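Local coordinates for uncharacterized protein (Staphylococcus aureus, PDB 4YBV) that probably hydrolyses acyl thioesters, as expected of a hot-dog-fold member of the thioesterase superfamily, at residues L7-M13 and A47-T51; V23-V29 and G84-A90; G56-I61 and T99-D103; M73-H79 and Q112-R118. The protein carries 1 engineered substitution. All blocks are in the same frame, centred on the assembly; numbering follows the deposited sequence.

Interaction 1: residues L7-M13 and A47-T51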
loop_
_atom_site.group_PDB
_atom_site.type_symbol
_atom_site.label_atom_id
_atom_site.label_comp_id
_atom_site.label_asym_id
_atom_site.label_seq_id
_atom_site.Cartn_x
_atom_site.Cartn_y
_atom_site.Cartn_z
ATOM N N LEU A 7 7.322 -1.203 23.494
ATOM C CA LEU A 7 7.720 -0.240 22.473
ATOM C C LEU A 7 7.202 1.157 22.798
ATOM O O LEU A 7 7.939 2.139 22.711
ATOM C CB LEU A 7 7.215 -0.679 21.097
ATOM C CG LEU A 7 7.563 0.238 19.922
ATOM C CD1 LEU A 7 9.068 0.434 19.819
ATOM C CD2 LEU A 7 7.000 -0.316 18.623
ATOM N N LEU A 8 5.948 1.262 23.186
ATOM C CA LEU A 8 5.354 2.546 23.532
ATOM C C LEU A 8 6.188 3.261 24.549
ATOM O O LEU A 8 6.325 4.442 24.508
ATOM C CB LEU A 8 3.930 2.382 24.018
ATOM C CG LEU A 8 2.945 1.959 22.956
ATOM C CD1 LEU A 8 3.220 0.604 22.385
ATOM C CD2 LEU A 8 1.544 2.045 23.466
ATOM N N GLU A 9 6.763 2.513 25.463
ATOM C CA GLU A 9 7.628 3.101 26.449
ATOM C C GLU A 9 8.978 3.427 25.830
ATOM O O GLU A 9 9.533 4.448 26.079
ATOM C CB GLU A 9 7.809 2.184 27.628
ATOM C CG GLU A 9 8.862 2.695 28.586
ATOM C CD GLU A 9 9.169 1.746 29.709
ATOM O OE1 GLU A 9 8.347 0.884 30.002
ATOM O OE2 GLU A 9 10.238 1.890 30.303
ATOM N N THR A 10 9.489 2.523 25.015
ATOM C CA THR A 10 10.789 2.750 24.422
ATOM C C THR A 10 10.788 4.040 23.618
ATOM O O THR A 10 11.774 4.777 23.614
ATOM C CB THR A 10 11.187 1.590 23.487
ATOM O OG1 THR A 10 11.157 0.362 24.212
ATOM C CG2 THR A 10 12.565 1.830 22.918
ATOM N N PHE A 11 9.663 4.323 22.946
ATOM C CA PHE A 11 9.599 5.501 22.081
ATOM C C PHE A 11 9.103 6.725 22.850
ATOM O O PHE A 11 8.976 7.786 22.271
ATOM C CB PHE A 11 8.675 5.270 20.867
ATOM C CG PHE A 11 9.330 4.481 19.726
ATOM C CD1 PHE A 11 10.605 3.939 19.881
ATOM C CD2 PHE A 11 8.667 4.295 18.508
ATOM C CE1 PHE A 11 11.207 3.220 18.826
ATOM C CE2 PHE A 11 9.269 3.580 17.463
ATOM C CZ PHE A 11 10.534 3.051 17.626
ATOM N N GLU A 12 8.813 6.562 24.133
ATOM C CA GLU A 12 8.303 7.680 24.964
ATOM C C GLU A 12 7.039 8.289 24.363
ATOM O O GLU A 12 6.931 9.522 24.223
ATOM C CB GLU A 12 9.374 8.762 25.127
ATOM C CG GLU A 12 10.659 8.232 25.717
ATOM C CD GLU A 12 11.560 9.349 26.173
ATOM O OE1 GLU A 12 11.046 10.322 26.772
ATOM O OE2 GLU A 12 12.773 9.259 25.912
ATOM N N MET A 13 6.115 7.411 23.964
ATOM C CA MET A 13 4.837 7.822 23.379
ATOM C C MET A 13 3.930 8.393 24.444
ATOM O O MET A 13 3.860 7.846 25.547
ATOM C CB MET A 13 4.127 6.643 22.712
ATOM C CG MET A 13 4.927 6.013 21.542
ATOM S SD MET A 13 3.854 4.867 20.684
ATOM C CE MET A 13 5.053 4.082 19.622
ATOM N N ALA A 47 5.596 3.082 13.147
ATOM C CA ALA A 47 5.258 2.354 14.383
ATOM C C ALA A 47 4.307 3.201 15.279
ATOM O O ALA A 47 3.353 2.675 15.869
ATOM C CB ALA A 47 6.508 2.012 15.156
ATOM N N LEU A 48 4.596 4.496 15.365
ATOM C CA LEU A 48 3.673 5.426 16.059
ATOM C C LEU A 48 2.269 5.353 15.436
ATOM O O LEU A 48 1.278 5.177 16.145
ATOM C CB LEU A 48 4.217 6.835 15.986
ATOM C CG LEU A 48 3.462 7.953 16.739
ATOM C CD1 LEU A 48 3.565 7.756 18.242
ATOM C CD2 LEU A 48 4.065 9.275 16.357
ATOM N N GLY A 49 2.188 5.443 14.106
ATOM C CA GLY A 49 0.901 5.286 13.414
ATOM C C GLY A 49 0.132 3.996 13.702
ATOM O O GLY A 49 -1.103 3.996 13.993
ATOM N N GLU A 50 0.839 2.864 13.625
ATOM C CA GLU A 50 0.198 1.580 13.902
ATOM C C GLU A 50 -0.291 1.523 15.351
ATOM O O GLU A 50 -1.398 1.010 15.619
ATOM C CB GLU A 50 1.125 0.386 13.614
ATOM C CG GLU A 50 0.406 -0.941 13.867
ATOM C CD GLU A 50 0.950 -2.128 13.060
ATOM O OE1 GLU A 50 1.761 -1.938 12.131
ATOM O OE2 GLU A 50 0.567 -3.271 13.371
ATOM N N THR A 51 0.516 2.066 16.269
ATOM C CA THR A 51 0.090 2.175 17.673
ATOM C C THR A 51 -1.223 2.978 17.769
ATOM O O THR A 51 -2.157 2.586 18.471
ATOM C CB THR A 51 1.167 2.839 18.543
ATOM O OG1 THR A 51 2.391 2.068 18.455
ATOM C CG2 THR A 51 0.699 2.920 19.998
#
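Leu8 and Met13 bring the chain nearest to the helix 47-51, the CA atoms of Leu8 and Thr51 lying 7.9 Å apart and those of Met13 and Leu48 7.8 Å, so side chains alone bridge the gap. The short helix 7-10 ends in a Schellman motif: Glu12 has positive phi (56°), and Met13 N bonds back to Leu8 O. This turn swings Met13 toward the long helix. Its chain runs extended beyond CG, passes Leu48 head to tail with SD 3.8 Å from Leu48 CD1, and sets its CE methyl 3.5 Å from Thr51 OG1. Leu8 instead meets Thr51 tip to tip, its CD2 methyl 3.7 Å from Thr51 CG2. With OG1 beside the backbone N (chi1 -58°) and CG2 thereby anti to it, Thr51 gives its methyl to Leu8 and the Met13 sulfur, while OG1 donates to Ala47 O at 2.8 Å. That carbonyl also takes Thr51 N, and the two donors approach from opposite faces of its plane. Ala47 CB lies obliquely to the Phe11 ring, 3.9 Å from CE2, and the ring is covered on one face by Leu7 CD1. There are no hydrogen bonds across this apolar interface. The helix 42-60 is the central helix of the hot-dog fold, and residues 7-13 cover it beside the sheet: Met13 and Thr51 both touch Ile25, Phe11 rests on Met27, and Leu48 reaches Val86 and Ala88. The second subunit closes in too, where its His41 bonds Thr51 OG1 and its His77 bonds Glu50.

Interaction 2: residues V23-V29 and G84-A90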
loop_
_atom_site.group_PDB
_atom_site.type_symbol
_atom_site.label_atom_id
_atom_site.label_comp_id
_atom_site.label_asym_id
_atom_site.label_seq_id
_atom_site.Cartn_x
_atom_site.Cartn_y
_atom_site.Cartn_z
ATOM N N VAL A 23 -7.618 9.145 17.616
ATOM C CA VAL A 23 -6.501 9.028 18.550
ATOM C C VAL A 23 -5.366 9.976 18.174
ATOM O O VAL A 23 -4.934 10.043 17.032
ATOM C CB VAL A 23 -5.970 7.585 18.614
ATOM C CG1 VAL A 23 -4.782 7.506 19.572
ATOM C CG2 VAL A 23 -7.064 6.663 19.075
ATOM N N VAL A 24 -4.883 10.723 19.140
ATOM C CA VAL A 24 -3.764 11.604 18.899
ATOM C C VAL A 24 -2.661 11.143 19.849
ATOM O O VAL A 24 -2.833 11.204 21.076
ATOM C CB VAL A 24 -4.160 13.114 19.122
ATOM C CG1 VAL A 24 -3.025 14.058 18.726
ATOM C CG2 VAL A 24 -5.445 13.447 18.331
ATOM N N ILE A 25 -1.557 10.647 19.285
ATOM C CA ILE A 25 -0.368 10.231 20.072
ATOM C C ILE A 25 0.885 10.892 19.582
ATOM O O ILE A 25 1.093 10.983 18.386
ATOM C CB ILE A 25 -0.078 8.723 19.962
ATOM C CG1 ILE A 25 -1.337 7.920 19.903
ATOM C CG2 ILE A 25 0.779 8.249 21.096
ATOM C CD1 ILE A 25 -0.999 6.469 19.901
ATOM N N SER A 26 1.767 11.286 20.479
ATOM C CA SER A 26 2.990 11.946 20.059
ATOM C C SER A 26 4.221 11.318 20.716
ATOM O O SER A 26 4.105 10.495 21.644
ATOM C CB SER A 26 2.936 13.459 20.388
ATOM O OG SER A 26 2.720 13.669 21.766
ATOM N N MET A 27 5.394 11.708 20.243
ATOM C CA MET A 27 6.642 11.198 20.817
ATOM C C MET A 27 7.765 12.123 20.443
ATOM O O MET A 27 7.672 12.803 19.417
ATOM C CB MET A 27 6.924 9.757 20.334
ATOM C CG MET A 27 7.360 9.677 18.874
ATOM S SD MET A 27 7.547 7.954 18.275
ATOM C CE MET A 27 8.307 8.234 16.718
ATOM N N PRO A 28 8.824 12.184 21.280
ATOM C CA PRO A 28 10.002 13.023 20.999
ATOM C C PRO A 28 10.918 12.437 19.922
ATOM O O PRO A 28 11.130 11.238 19.886
ATOM C CB PRO A 28 10.746 13.060 22.338
ATOM C CG PRO A 28 10.369 11.782 23.026
ATOM C CD PRO A 28 8.920 11.523 22.599
ATOM N N VAL A 29 11.471 13.292 19.078
ATOM C CA VAL A 29 12.442 12.838 18.094
ATOM C C VAL A 29 13.798 12.859 18.772
ATOM O O VAL A 29 14.389 13.933 18.942
ATOM C CB VAL A 29 12.438 13.722 16.851
ATOM C CG1 VAL A 29 13.519 13.257 15.854
ATOM C CG2 VAL A 29 11.072 13.715 16.216
ATOM N N GLY A 84 12.309 18.099 18.162
ATOM C CA GLY A 84 10.970 18.397 18.634
ATOM C C GLY A 84 10.191 17.130 18.909
ATOM O O GLY A 84 10.754 16.143 19.402
ATOM N N ARG A 85 8.897 17.170 18.615
ATOM C CA ARG A 85 8.008 16.034 18.807
ATOM C C ARG A 85 7.332 15.802 17.501
ATOM O O ARG A 85 7.204 16.727 16.709
ATOM C CB ARG A 85 6.969 16.279 19.908
ATOM C CG ARG A 85 7.581 16.492 21.282
ATOM C CD ARG A 85 6.490 16.699 22.334
ATOM N NE ARG A 85 5.673 15.507 22.573
ATOM C CZ ARG A 85 5.997 14.544 23.429
ATOM N NH1 ARG A 85 7.131 14.620 24.094
ATOM N NH2 ARG A 85 5.200 13.497 23.616
ATOM N N VAL A 86 6.919 14.564 17.258
ATOM C CA VAL A 86 6.015 14.282 16.164
ATOM C C VAL A 86 4.710 13.780 16.726
ATOM O O VAL A 86 4.662 13.119 17.780
ATOM C CB VAL A 86 6.598 13.256 15.169
ATOM C CG1 VAL A 86 7.838 13.852 14.536
ATOM C CG2 VAL A 86 6.885 11.913 15.853
ATOM N N THR A 87 3.647 14.096 15.997
ATOM C CA THR A 87 2.303 13.805 16.437
ATOM C C THR A 87 1.526 13.101 15.363
ATOM O O THR A 87 1.426 13.549 14.218
ATOM C CB THR A 87 1.548 15.113 16.817
ATOM O OG1 THR A 87 2.319 15.802 17.794
ATOM C CG2 THR A 87 0.184 14.757 17.383
ATOM N N ALA A 88 0.959 11.984 15.748
ATOM C CA ALA A 88 0.147 11.172 14.868
ATOM C C ALA A 88 -1.326 11.359 15.218
ATOM O O ALA A 88 -1.702 11.125 16.360
ATOM C CB ALA A 88 0.521 9.743 15.024
ATOM N N THR A 89 -2.140 11.706 14.221
ATOM C CA THR A 89 -3.594 11.763 14.354
ATOM C C THR A 89 -4.233 10.675 13.523
ATOM O O THR A 89 -4.141 10.667 12.284
ATOM C CB THR A 89 -4.177 13.155 13.931
ATOM O OG1 THR A 89 -3.521 14.177 14.663
ATOM C CG2 THR A 89 -5.662 13.250 14.223
ATOM N N ALA A 90 -4.829 9.714 14.215
ATOM C CA ALA A 90 -5.532 8.629 13.584
ATOM C C ALA A 90 -7.042 8.942 13.604
ATOM O O ALA A 90 -7.608 9.138 14.668
ATOM C CB ALA A 90 -5.254 7.314 14.291
#
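Val23 and Ala90 start a regular antiparallel pairing of strands 23-28 and 85-90, whose axes approach to 4.6 Å. Reciprocal N-H to O=C bonds join Val23 with Ala90, Ile25 with Ala88 and Met27 with Val86, so both the amide and the carbonyl of all six residues find partners here. The shortest include Ala90 N to Val23 O and Ala88 N to Ile25 O, both 2.8 Å. Pro28 pairs with Arg85 at a non-hydrogen-bonded position, and one residue on, Val29 N makes a nearly straight bond to Gly84 O (3.0 Å, 174° at the hydrogen). The backbone groups in between point the other way: Val24 and Ser26 bond Asp16, His17 and Ser14 of strand 14-19, Thr87 and Thr89 bond Lys107 and Lys105 of strand 99-107.

On the face carrying Ser26, Pro28 and Arg85, the arginine chain bends at chi3 (67°) and folds its guanidinium back over the neighbouring strand. One face of that group lies over the Met27-Pro28 peptide, and NH2 donates at its edge to Ser26 OG, 3.1 Å away and almost exactly in the guanidinium plane. Ser26 OG also bonds Asp16, so the hydroxyl links Arg85 to that carboxylate, whose charge probably adds a favourable pull on the guanidinium. Further along, Val24 CG1 packs 3.5 Å from Thr87 CG2.

The other face is apolar: Met27 CG lies 3.8 Å alongside Val86 CG2, while Ile25, Ala88 and Ala90 press on the helix 42-60. Such an antiparallel sheet wrapped round a long helix is the hallmark of the hot-dog fold.

Interaction 3: residues G56-I61 and T99-D103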
loop_
_atom_site.group_PDB
_atom_site.type_symbol
_atom_site.label_atom_id
_atom_site.label_comp_id
_atom_site.label_asym_id
_atom_site.label_seq_id
_atom_site.Cartn_x
_atom_site.Cartn_y
_atom_site.Cartn_z
ATOM N N GLY A 56 -6.987 3.057 18.856
ATOM C CA GLY A 56 -8.316 3.457 18.402
ATOM C C GLY A 56 -9.304 2.311 18.282
ATOM O O GLY A 56 -10.432 2.360 18.827
ATOM N N SER A 57 -8.889 1.263 17.576
ATOM C CA SER A 57 -9.780 0.149 17.369
ATOM C C SER A 57 -10.081 -0.537 18.701
ATOM O O SER A 57 -11.222 -0.978 18.930
ATOM C CB SER A 57 -9.202 -0.844 16.358
ATOM O OG SER A 57 -9.332 -0.331 15.049
ATOM N N ALA A 58 -9.078 -0.610 19.585
ATOM C CA ALA A 58 -9.286 -1.167 20.918
ATOM C C ALA A 58 -10.337 -0.349 21.691
ATOM O O ALA A 58 -11.190 -0.924 22.358
ATOM C CB ALA A 58 -7.975 -1.216 21.700
ATOM N N ASN A 59 -10.280 0.979 21.577
ATOM C CA ASN A 59 -11.269 1.859 22.206
ATOM C C ASN A 59 -12.677 1.710 21.622
ATOM O O ASN A 59 -13.651 2.026 22.299
ATOM C CB ASN A 59 -10.850 3.333 22.097
ATOM C CG ASN A 59 -9.704 3.673 23.005
ATOM O OD1 ASN A 59 -9.464 2.954 23.975
ATOM N ND2 ASN A 59 -8.974 4.780 22.709
ATOM N N LEU A 60 -12.783 1.265 20.367
ATOM C CA LEU A 60 -14.097 1.143 19.729
ATOM C C LEU A 60 -14.794 -0.211 19.903
ATOM O O LEU A 60 -15.960 -0.364 19.541
ATOM C CB LEU A 60 -13.979 1.416 18.228
ATOM C CG LEU A 60 -13.712 2.840 17.752
ATOM C CD1 LEU A 60 -13.606 2.816 16.258
ATOM C CD2 LEU A 60 -14.791 3.822 18.208
ATOM N N ILE A 61 -14.087 -1.204 20.416
ATOM C CA ILE A 61 -14.661 -2.537 20.477
ATOM C C ILE A 61 -14.763 -3.034 21.909
ATOM O O ILE A 61 -14.303 -2.369 22.866
ATOM C CB ILE A 61 -13.835 -3.571 19.653
ATOM C CG1 ILE A 61 -12.479 -3.809 20.317
ATOM C CG2 ILE A 61 -13.680 -3.119 18.190
ATOM C CD1 ILE A 61 -11.687 -4.912 19.691
ATOM N N THR A 99 -13.487 -5.650 10.153
ATOM C CA THR A 99 -12.301 -4.818 9.996
ATOM C C THR A 99 -12.570 -3.316 10.218
ATOM O O THR A 99 -13.651 -2.805 9.915
ATOM C CB THR A 99 -11.667 -5.017 8.594
ATOM O OG1 THR A 99 -12.611 -4.638 7.597
ATOM C CG2 THR A 99 -11.311 -6.482 8.357
ATOM N N HIS A 100 -11.578 -2.610 10.760
ATOM C CA HIS A 100 -11.573 -1.148 10.785
ATOM C C HIS A 100 -10.524 -0.610 9.841
ATOM O O HIS A 100 -9.407 -1.140 9.746
ATOM C CB HIS A 100 -11.285 -0.601 12.182
ATOM C CG HIS A 100 -12.295 -1.003 13.204
ATOM N ND1 HIS A 100 -12.130 -0.745 14.547
ATOM C CD2 HIS A 100 -13.481 -1.653 13.081
ATOM C CE1 HIS A 100 -13.166 -1.227 15.210
ATOM N NE2 HIS A 100 -13.997 -1.779 14.343
ATOM N N VAL A 101 -10.855 0.478 9.177
ATOM C CA VAL A 101 -9.891 1.118 8.313
ATOM C C VAL A 101 -9.643 2.498 8.851
ATOM O O VAL A 101 -10.603 3.235 9.058
ATOM C CB VAL A 101 -10.398 1.134 6.853
ATOM C CG1 VAL A 101 -9.491 1.949 5.972
ATOM C CG2 VAL A 101 -10.538 -0.300 6.361
ATOM N N TRP A 102 -8.372 2.835 9.117
ATOM C CA TRP A 102 -7.945 4.118 9.707
ATOM C C TRP A 102 -7.101 4.975 8.795
ATOM O O TRP A 102 -6.230 4.471 8.056
ATOM C CB TRP A 102 -7.110 3.879 10.984
ATOM C CG TRP A 102 -7.867 3.344 12.146
ATOM C CD1 TRP A 102 -8.181 2.045 12.400
ATOM C CD2 TRP A 102 -8.412 4.111 13.224
ATOM N NE1 TRP A 102 -8.902 1.956 13.580
ATOM C CE2 TRP A 102 -9.056 3.214 14.096
ATOM C CE3 TRP A 102 -8.414 5.471 13.536
ATOM C CZ2 TRP A 102 -9.709 3.637 15.268
ATOM C CZ3 TRP A 102 -9.061 5.889 14.707
ATOM C CH2 TRP A 102 -9.689 4.961 15.553
ATOM N N ASP A 103 -7.277 6.283 8.920
ATOM C CA ASP A 103 -6.431 7.246 8.236
ATOM C C ASP A 103 -5.492 7.861 9.268
ATOM O O ASP A 103 -5.953 8.245 10.307
ATOM C CB ASP A 103 -7.290 8.324 7.593
ATOM C CG ASP A 103 -6.612 8.990 6.456
ATOM O OD1 ASP A 103 -6.683 8.414 5.347
ATOM O OD2 ASP A 103 -6.021 10.073 6.658
#
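Ser57 OG sits between two aromatic side chains of strand 99-103 and bonds both. Trp102 NE1 donates to it at 2.8 Å, with the oxygen near the indole plane. His100 ND1 lies 2.9 Å from the same oxygen, which again comes in at the ring edge; either partner of this second bond could hold the proton. Two bonds thus satisfy a buried hydroxyl and help to hold both rings in their orientations. Gly56, with no side chain in the way, lets the far end of the indole lie tight against the helix: Trp102 CZ2 is only 3.3 Å from Gly56 C.

Around this polar centre comes an apolar shell. Leu60 CD1 lies 4.1 Å from Trp102 CZ2, and Ile61 CG2 stands 3.6 Å from His100 CE1. For Ile61 a chi1 of 68° leaves CG2 anti to the carbonyl carbon, which carries that methyl to the imidazole.

The contact ties the C-terminal end of the central helix 42-60 to the inner face of the hot-dog sheet. Ala90 of strand 85-95 touches Trp102 from one neighbouring strand; from the other, 113-124, Ile123 packs on His100 and Val121 on Ser57.

Interaction 4: residues M73-H79 and Q112-R118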
loop_
_atom_site.group_PDB
_atom_site.type_symbol
_atom_site.label_atom_id
_atom_site.label_comp_id
_atom_site.label_asym_id
_atom_site.label_seq_id
_atom_site.Cartn_x
_atom_site.Cartn_y
_atom_site.Cartn_z
ATOM N N MET A 73 -0.739 -2.249 6.649
ATOM C CA MET A 73 -0.349 -0.869 6.934
ATOM C C MET A 73 0.328 -0.319 5.711
ATOM O O MET A 73 1.141 -1.021 5.094
ATOM C CB MET A 73 0.630 -0.784 8.117
ATOM C CG MET A 73 0.095 -1.323 9.434
ATOM S SD MET A 73 -1.092 -0.147 10.167
ATOM C CE MET A 73 -2.153 -1.318 11.018
ATOM N N ASN A 74 0.063 0.923 5.360
ATOM C CA ASN A 74 0.837 1.515 4.284
ATOM C C ASN A 74 1.110 2.978 4.575
ATOM O O ASN A 74 0.356 3.633 5.306
ATOM C CB ASN A 74 0.137 1.328 2.927
ATOM C CG ASN A 74 -1.307 1.877 2.915
ATOM O OD1 ASN A 74 -1.528 3.103 2.871
ATOM N ND2 ASN A 74 -2.270 0.974 2.936
ATOM N N ALA A 75 2.183 3.495 3.986
ATOM C CA ALA A 75 2.736 4.800 4.365
ATOM C C ALA A 75 3.471 5.505 3.210
ATOM O O ALA A 75 4.193 4.860 2.441
ATOM C CB ALA A 75 3.673 4.621 5.521
ATOM N N ASN A 76 3.285 6.823 3.108
ATOM C CA ASN A 76 4.104 7.716 2.303
ATOM C C ASN A 76 4.872 8.598 3.238
ATOM O O ASN A 76 4.293 9.270 4.114
ATOM C CB ASN A 76 3.291 8.631 1.362
ATOM C CG ASN A 76 2.876 7.961 0.088
ATOM O OD1 ASN A 76 1.889 7.215 0.068
ATOM N ND2 ASN A 76 3.563 8.270 -1.004
ATOM N N HIS A 77 6.175 8.646 3.022
ATOM C CA HIS A 77 7.061 9.530 3.749
ATOM C C HIS A 77 7.150 10.856 2.978
ATOM O O HIS A 77 7.352 10.837 1.758
ATOM C CB HIS A 77 8.444 8.842 3.926
ATOM C CG HIS A 77 8.389 7.582 4.761
ATOM N ND1 HIS A 77 7.911 7.566 6.057
ATOM C CD2 HIS A 77 8.758 6.308 4.483
ATOM C CE1 HIS A 77 8.011 6.346 6.545
ATOM N NE2 HIS A 77 8.512 5.558 5.606
ATOM N N ILE A 78 6.990 11.985 3.677
ATOM C CA ILE A 78 6.852 13.298 3.026
ATOM C C ILE A 78 7.998 14.222 3.391
ATOM O O ILE A 78 8.977 14.288 2.675
ATOM C CB ILE A 78 5.525 14.022 3.394
ATOM C CG1 ILE A 78 4.307 13.133 3.160
ATOM C CG2 ILE A 78 5.373 15.342 2.614
ATOM C CD1 ILE A 78 4.102 12.754 1.732
ATOM N N HIS A 79 7.884 14.933 4.507
ATOM C CA HIS A 79 8.990 15.731 5.024
ATOM C C HIS A 79 9.709 14.963 6.108
ATOM O O HIS A 79 9.308 13.873 6.469
ATOM C CB HIS A 79 8.508 17.066 5.595
ATOM C CG HIS A 79 7.999 18.022 4.559
ATOM N ND1 HIS A 79 6.655 18.163 4.272
ATOM C CD2 HIS A 79 8.652 18.889 3.747
ATOM C CE1 HIS A 79 6.505 19.077 3.327
ATOM N NE2 HIS A 79 7.700 19.534 2.995
ATOM N N GLN A 112 4.281 20.336 9.422
ATOM C CA GLN A 112 4.525 19.654 8.139
ATOM C C GLN A 112 4.154 18.192 8.246
ATOM O O GLN A 112 4.429 17.558 9.275
ATOM C CB GLN A 112 5.998 19.765 7.740
ATOM C CG GLN A 112 6.504 21.161 7.526
ATOM C CD GLN A 112 7.962 21.143 7.170
ATOM O OE1 GLN A 112 8.809 20.821 8.004
ATOM N NE2 GLN A 112 8.262 21.425 5.910
ATOM N N LEU A 113 3.530 17.654 7.202
ATOM C CA LEU A 113 3.287 16.243 7.138
ATOM C C LEU A 113 4.645 15.534 7.010
ATOM O O LEU A 113 5.438 15.849 6.138
ATOM C CB LEU A 113 2.386 15.876 5.948
ATOM C CG LEU A 113 0.901 15.773 6.230
ATOM C CD1 LEU A 113 0.188 15.506 4.931
ATOM C CD2 LEU A 113 0.635 14.668 7.238
ATOM N N ILE A 114 4.889 14.584 7.903
ATOM C CA ILE A 114 6.081 13.760 7.872
ATOM C C ILE A 114 5.753 12.418 7.199
ATOM O O ILE A 114 6.542 11.897 6.405
ATOM C CB ILE A 114 6.620 13.539 9.305
ATOM C CG1 ILE A 114 6.972 14.876 9.928
ATOM C CG2 ILE A 114 7.863 12.712 9.293
ATOM C CD1 ILE A 114 7.946 15.666 9.119
ATOM N N THR A 115 4.582 11.883 7.542
ATOM C CA THR A 115 4.126 10.564 7.051
ATOM C C THR A 115 2.625 10.569 6.919
ATOM O O THR A 115 1.942 11.047 7.817
ATOM C CB THR A 115 4.498 9.415 8.020
ATOM O OG1 THR A 115 5.914 9.444 8.259
ATOM C CG2 THR A 115 4.156 8.050 7.435
ATOM N N VAL A 116 2.091 9.985 5.870
ATOM C CA VAL A 116 0.660 9.832 5.697
ATOM C C VAL A 116 0.447 8.338 5.552
ATOM O O VAL A 116 1.172 7.695 4.855
ATOM C CB VAL A 116 0.086 10.649 4.558
ATOM C CG1 VAL A 116 0.792 10.361 3.285
ATOM C CG2 VAL A 116 -1.344 10.316 4.370
ATOM N N MET A 117 -0.512 7.794 6.266
ATOM C CA MET A 117 -0.704 6.394 6.346
ATOM C C MET A 117 -2.105 5.889 6.367
ATOM O O MET A 117 -2.985 6.561 6.832
ATOM C CB MET A 117 -0.242 5.962 7.739
ATOM C CG MET A 117 1.159 5.555 7.981
ATOM S SD MET A 117 1.586 5.029 9.661
ATOM C CE MET A 117 0.930 3.418 9.825
ATOM N N ARG A 118 -2.285 4.671 5.924
ATOM C CA ARG A 118 -3.609 4.050 6.117
ATOM C C ARG A 118 -3.364 2.715 6.781
ATOM O O ARG A 118 -2.381 2.033 6.463
ATOM C CB ARG A 118 -4.387 3.902 4.785
ATOM C CG ARG A 118 -5.887 3.486 4.909
ATOM C CD ARG A 118 -6.667 3.672 3.585
ATOM N NE ARG A 118 -6.209 2.671 2.649
ATOM C CZ ARG A 118 -5.400 2.901 1.617
ATOM N NH1 ARG A 118 -5.009 4.135 1.323
ATOM N NH2 ARG A 118 -4.987 1.882 0.883
#
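Two donors of His79 converge on Leu113 O, the backbone N at 3.1 Å and ring ND1 at 3.2 Å. The carbonyl lies in the imidazole plane, at the ring's edge, and the backbone N comes in on a lone pair. The ND1 bond steadies the ring, the backbone bond the main chain beside it, and Gln112 lays its amide across one face, with NE2 3.4 Å from His79 CD2. Ile114 and Thr115 both face Ile106 of strand 99-107, a classic beta bulge. Nearby, Ile78 N bonds Ile114 O from well above the carbonyl plane.

Past the bulge the strands pair regularly and antiparallel, with reciprocal backbone bonds joining Asn76 to Val116 and Asn74 to Arg118. Strand 67-77 is the edge of this chain's hot-dog sheet, and residues 73-76 pair with a strand of the second subunit, so the sheet runs on across that interface. On the helix side, Ala75 CB packs 3.6 Å from Met117 CG. His77 ND1 lies alongside Thr115 OG1, but His77 NE2 bonds Glu50 of the second subunit and Thr115 OG1 bonds Ser45.

On the opposite face Asn74 CG lies between its backbone N and carbonyl carbon (chi1 55°), which sets ND2 3.5 Å over one face of the Arg118 guanidinium; ND2 also bonds Glu72, and OD1 bonds Arg118 of the third subunit. Arg118 NE and NH2 in turn bond Asn76 and Asn74 of that subunit.

How the interactions relate
Interactions 1 and 3 both hold the helix 42-60, their centres about 17 Å apart: the first packs apolar side chains on its middle, the second fixes its C-terminal end through a buried serine. Interactions 2 and 4 are backbone pairings in the same sheet, on different sides of the central strand 99-107 that interaction 3 uses. Interaction 2 is partly buried, turns a polar face outward and touches no other chain, whereas interaction 4 is buried between the helix and the neighbouring subunits. The contacts also meet: Leu48 lies on Ala88, Glu50 on Met73 and Val23 on Gly56, joining helix to sheet, while Trp102 O touches the Arg118 chain from strand to strand.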